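Local coordinates for thioredoxin-like protein (Bacteroides caccae ATCC 43185, PDB 4YOD), which is of unknown biochemical role but joins a helical domain to a thioredoxin-like domain and is probably a thiol oxidoreductase, at residues A78-I83 and L121-A126; Y103-N108 and E115-V120. All coordinates share one frame; numbering follows the deposited sequence.

In the fold
From the N terminus, the chain builds a helical domain (DUF5106, TPR clan) before the thioredoxin-like domain. After helices 27-37 and 53-66, helix 72-85 carries 78-83. Helix 90-105 follows, and its end enters 103-108. A short loop then leads into helix 114-125, which carries both 115-120 and 121-126. Interaction 2 closes the short loop between these last two helices. Interaction 1 closes the longer one, from helix 72-85 to helix 114-125, so interaction 2 lies wholly within its span. The two sites share helix 114-125 and touch directly: I79 of 78-83 packs on V120 and P119 of 115-120. Together they tie helix 114-125 to the two helices that precede it, 72-85 and 90-105.

Interaction 1 (A78-I83 and L121-A126); sequences AIRKTI and LEAMAA
The R80 side chain lies over the backbone of A123, where its NE comes 3.6 Å from A123 CA. This is a helix-helix packing contact in the helical domain (DUF5106, TPR clan). Helices 72-85 and 114-125 are not neighbours in sequence. Their segments run in roughly the same direction, at 36°, and approach to 9.2 Å between axes. R80 CD and I83 CG2 both touch A123 CB. R80 CG is anti to the backbone N (chi1 177°) and the chain bends at chi2. One guanidinium face thus rests over A123 CA and E122 C. R80 NE forms a salt bridge with D84 in its own helix. At the guanidinium edge, in plane, a water accepts from R80 NH1 at 2.9 Å and donates to E122 OE1 at 2.8 Å. The E122 carboxylate therefore meets the arginine through water. Its OE1 stays 4.8 Å from R80 NH1, and the two side chains cross at about a right angle. With a leucine here, D84 would probably be left without its charged mate and the water bridge to E122 would be lost. On the more buried side, I83 CG2 lies 3.5 Å from A123 CB. I83 also packs on V120 and on helix 90-105. Just past the end of helix 114-125, A126 CB meets R80 NH2 at 3.4 Å, oblique to the guanidinium plane.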
# COMPACT_ATOMS: atom_id res chain seq x y z
N ALA A 78 16.87 7.06 -2.13
CA ALA A 78 17.57 6.81 -0.87
C ALA A 78 17.34 5.38 -0.36
O ALA A 78 18.31 4.74 0.06
CB ALA A 78 17.12 7.81 0.18
N ILE A 79 16.07 4.88 -0.41
CA ILE A 79 15.73 3.51 0.01
C ILE A 79 16.55 2.50 -0.82
O ILE A 79 17.17 1.60 -0.25
CB ILE A 79 14.20 3.25 -0.17
CG1 ILE A 79 13.37 4.07 0.81
CG2 ILE A 79 13.90 1.75 0.03
CD1 ILE A 79 11.93 4.31 0.27
N ARG A 80 16.58 2.67 -2.15
CA ARG A 80 17.35 1.80 -3.06
C ARG A 80 18.85 1.79 -2.67
O ARG A 80 19.42 0.70 -2.51
CB ARG A 80 17.17 2.24 -4.53
CG ARG A 80 18.01 1.43 -5.53
CD ARG A 80 17.59 -0.02 -5.57
NE ARG A 80 18.50 -0.87 -6.35
CZ ARG A 80 18.24 -1.31 -7.57
NH1 ARG A 80 17.11 -0.97 -8.18
NH2 ARG A 80 19.11 -2.09 -8.20
N LYS A 81 19.47 2.98 -2.49
CA LYS A 81 20.89 3.07 -2.09
C LYS A 81 21.16 2.36 -0.76
O LYS A 81 22.18 1.69 -0.64
CB LYS A 81 21.36 4.53 -1.97
CG LYS A 81 21.65 5.19 -3.30
CD LYS A 81 22.08 6.64 -3.09
CE LYS A 81 22.00 7.46 -4.36
NZ LYS A 81 23.03 7.05 -5.35
N THR A 82 20.24 2.48 0.23
CA THR A 82 20.39 1.86 1.56
C THR A 82 20.39 0.33 1.42
O THR A 82 21.30 -0.30 1.94
CB THR A 82 19.30 2.37 2.51
OG1 THR A 82 19.50 3.77 2.66
CG2 THR A 82 19.33 1.69 3.87
N ILE A 83 19.41 -0.25 0.69
CA ILE A 83 19.35 -1.71 0.47
C ILE A 83 20.62 -2.18 -0.27
O ILE A 83 21.20 -3.19 0.15
CB ILE A 83 18.05 -2.19 -0.26
CG1 ILE A 83 16.75 -1.67 0.43
CG2 ILE A 83 18.03 -3.73 -0.40
CD1 ILE A 83 16.54 -1.98 1.98
N LEU A 121 12.02 -4.03 -3.29
CA LEU A 121 11.80 -5.20 -4.16
C LEU A 121 12.69 -5.16 -5.36
O LEU A 121 13.19 -6.21 -5.77
CB LEU A 121 10.32 -5.27 -4.59
CG LEU A 121 9.31 -5.61 -3.50
CD1 LEU A 121 7.90 -5.46 -4.01
CD2 LEU A 121 9.56 -7.01 -2.90
N GLU A 122 12.89 -3.95 -5.94
CA GLU A 122 13.75 -3.73 -7.11
C GLU A 122 15.21 -4.03 -6.74
O GLU A 122 15.94 -4.68 -7.52
CB GLU A 122 13.60 -2.28 -7.64
CG GLU A 122 12.25 -2.03 -8.34
CD GLU A 122 11.97 -0.60 -8.79
OE1 GLU A 122 12.52 0.35 -8.19
OE2 GLU A 122 11.16 -0.43 -9.73
N ALA A 123 15.64 -3.60 -5.55
CA ALA A 123 17.00 -3.88 -5.07
C ALA A 123 17.19 -5.37 -4.83
O ALA A 123 18.26 -5.88 -5.12
CB ALA A 123 17.27 -3.11 -3.79
N MSE A 124 16.15 -6.08 -4.34
CA MSE A 124 16.25 -7.52 -4.10
C MSE A 124 16.35 -8.31 -5.42
O MSE A 124 17.19 -9.20 -5.54
CB MSE A 124 15.07 -8.02 -3.26
CG MSE A 124 15.05 -7.40 -1.84
SE MSE A 124 13.47 -7.87 -0.83
CE MSE A 124 13.94 -9.70 -0.33
N ALA A 125 15.55 -7.94 -6.42
CA ALA A 125 15.60 -8.60 -7.73
C ALA A 125 16.97 -8.38 -8.39
O ALA A 125 17.42 -9.26 -9.13
CB ALA A 125 14.49 -8.08 -8.62
N ALA A 126 17.66 -7.26 -8.07
CA ALA A 126 18.98 -6.94 -8.64
C ALA A 126 20.12 -7.29 -7.69
O ALA A 126 21.27 -6.91 -7.94
CB ALA A 126 19.05 -5.45 -8.96
O HOH W 1 15.07 0.99 -7.36

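Interaction 2 (Y103-N108 and E115-V120); sequences YLYDPN and EFYIPV
N108 N donates to D106 OD1 at 3.0 Å, an Asx turn just beyond Y105, whose ring lies against that of Y117. The turn starts the loop of a helical hairpin between helices 90-105 and 114-125. The bond is fairly straight, but N108 N meets the carboxylate 32° out of its plane. No hydrogen bond links the two segments; their contact is apolar and aromatic. CG of both tyrosines is anti to the backbone N (chi1 -165° for Y105), which brings the two rings together. Y105 CB sits over one face of the Y117 ring in a CH-pi contact, 3.8 Å from its centroid. The ring planes are oblique, 33° apart, and Y105 CD1 comes 3.3 Å from Y117 CD2. Y117 OH bonds to R141, which joins the hairpin to helix 132-146. Y105 makes a cation-pi contact with K255, in the range of the thioredoxin-like family. L104 CB packs on Y117 CB at 4.0 Å. L104 CD1 lies 4.0 Å from F116 CB and only loosely, 4.5 Å, from V120 CG2. L104 and F116 cross at about a right angle, and L104 CD2 lies at the edge of the F116 ring, 4.0 Å from F116 CD2.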
# COMPACT_ATOMS: atom_id res chain seq x y z
N TYR A 103 7.44 -3.50 8.07
CA TYR A 103 6.88 -2.17 8.25
C TYR A 103 6.24 -1.56 7.00
O TYR A 103 5.27 -0.82 7.14
CB TYR A 103 7.95 -1.22 8.80
CG TYR A 103 8.26 -1.54 10.24
CD1 TYR A 103 7.41 -1.14 11.26
CD2 TYR A 103 9.36 -2.33 10.58
CE1 TYR A 103 7.65 -1.49 12.59
CE2 TYR A 103 9.62 -2.67 11.91
CZ TYR A 103 8.75 -2.27 12.91
OH TYR A 103 8.97 -2.60 14.22
N LEU A 104 6.78 -1.83 5.81
CA LEU A 104 6.27 -1.19 4.60
C LEU A 104 5.34 -2.05 3.78
O LEU A 104 4.63 -1.49 2.94
CB LEU A 104 7.43 -0.69 3.70
CG LEU A 104 8.48 0.21 4.33
CD1 LEU A 104 9.73 0.29 3.44
CD2 LEU A 104 7.92 1.59 4.66
N TYR A 105 5.32 -3.38 3.98
CA TYR A 105 4.45 -4.26 3.18
C TYR A 105 3.28 -4.87 3.96
O TYR A 105 2.16 -4.91 3.43
CB TYR A 105 5.26 -5.42 2.54
CG TYR A 105 4.54 -6.17 1.42
CD1 TYR A 105 4.19 -5.53 0.23
CD2 TYR A 105 4.25 -7.52 1.54
CE1 TYR A 105 3.62 -6.23 -0.83
CE2 TYR A 105 3.61 -8.22 0.51
CZ TYR A 105 3.32 -7.57 -0.68
OH TYR A 105 2.72 -8.24 -1.73
N ASP A 106 3.56 -5.43 5.15
CA ASP A 106 2.58 -6.10 6.02
C ASP A 106 1.29 -5.25 6.15
O ASP A 106 1.37 -4.08 6.51
CB ASP A 106 3.20 -6.36 7.42
CG ASP A 106 2.44 -7.34 8.32
OD1 ASP A 106 1.19 -7.34 8.28
OD2 ASP A 106 3.09 -8.04 9.11
N PRO A 107 0.10 -5.84 5.81
CA PRO A 107 -1.16 -5.07 5.90
C PRO A 107 -1.50 -4.59 7.31
O PRO A 107 -2.24 -3.62 7.48
CB PRO A 107 -2.22 -6.06 5.42
CG PRO A 107 -1.48 -7.11 4.68
CD PRO A 107 -0.14 -7.21 5.34
N ASN A 108 -0.97 -5.30 8.33
CA ASN A 108 -1.19 -4.95 9.73
C ASN A 108 -0.29 -3.78 10.17
O ASN A 108 -0.52 -3.25 11.25
CB ASN A 108 -0.96 -6.17 10.63
CG ASN A 108 -2.01 -7.25 10.44
OD1 ASN A 108 -3.18 -6.98 10.18
ND2 ASN A 108 -1.61 -8.50 10.61
N GLU A 115 4.74 2.43 -2.27
CA GLU A 115 5.69 3.24 -3.02
C GLU A 115 7.09 3.24 -2.34
O GLU A 115 8.09 3.46 -3.01
CB GLU A 115 5.18 4.67 -3.24
CG GLU A 115 4.10 4.77 -4.33
CD GLU A 115 4.43 4.23 -5.71
OE1 GLU A 115 5.51 4.57 -6.24
OE2 GLU A 115 3.59 3.49 -6.27
N PHE A 116 7.17 2.95 -1.03
CA PHE A 116 8.48 2.84 -0.39
C PHE A 116 8.99 1.39 -0.49
O PHE A 116 10.19 1.16 -0.51
CB PHE A 116 8.43 3.29 1.08
CG PHE A 116 8.15 4.74 1.42
CD1 PHE A 116 8.20 5.73 0.43
CD2 PHE A 116 7.90 5.13 2.73
CE1 PHE A 116 7.95 7.07 0.75
CE2 PHE A 116 7.65 6.48 3.05
CZ PHE A 116 7.66 7.43 2.05
N TYR A 117 8.08 0.41 -0.54
CA TYR A 117 8.48 -0.99 -0.62
C TYR A 117 8.95 -1.40 -2.04
O TYR A 117 9.86 -2.23 -2.14
CB TYR A 117 7.34 -1.90 -0.14
CG TYR A 117 7.79 -3.33 0.09
CD1 TYR A 117 8.83 -3.63 0.96
CD2 TYR A 117 7.16 -4.38 -0.56
CE1 TYR A 117 9.27 -4.94 1.15
CE2 TYR A 117 7.53 -5.70 -0.32
CZ TYR A 117 8.59 -5.97 0.53
OH TYR A 117 8.99 -7.28 0.66
N ILE A 118 8.36 -0.82 -3.11
CA ILE A 118 8.75 -1.13 -4.51
C ILE A 118 10.29 -0.95 -4.73
O ILE A 118 10.88 -1.94 -5.18
CB ILE A 118 7.89 -0.34 -5.53
CG1 ILE A 118 6.48 -1.01 -5.63
CG2 ILE A 118 8.56 -0.24 -6.91
CD1 ILE A 118 5.37 -0.09 -6.22
N PRO A 119 10.99 0.18 -4.35
CA PRO A 119 12.47 0.21 -4.52
C PRO A 119 13.20 -0.89 -3.71
O PRO A 119 14.24 -1.36 -4.16
CB PRO A 119 12.88 1.61 -4.04
CG PRO A 119 11.72 2.14 -3.28
CD PRO A 119 10.49 1.47 -3.85
N VAL A 120 12.66 -1.33 -2.54
CA VAL A 120 13.25 -2.47 -1.79
C VAL A 120 13.20 -3.75 -2.68
O VAL A 120 14.20 -4.44 -2.80
CB VAL A 120 12.61 -2.74 -0.41
CG1 VAL A 120 13.33 -3.88 0.32
CG2 VAL A 120 12.58 -1.48 0.46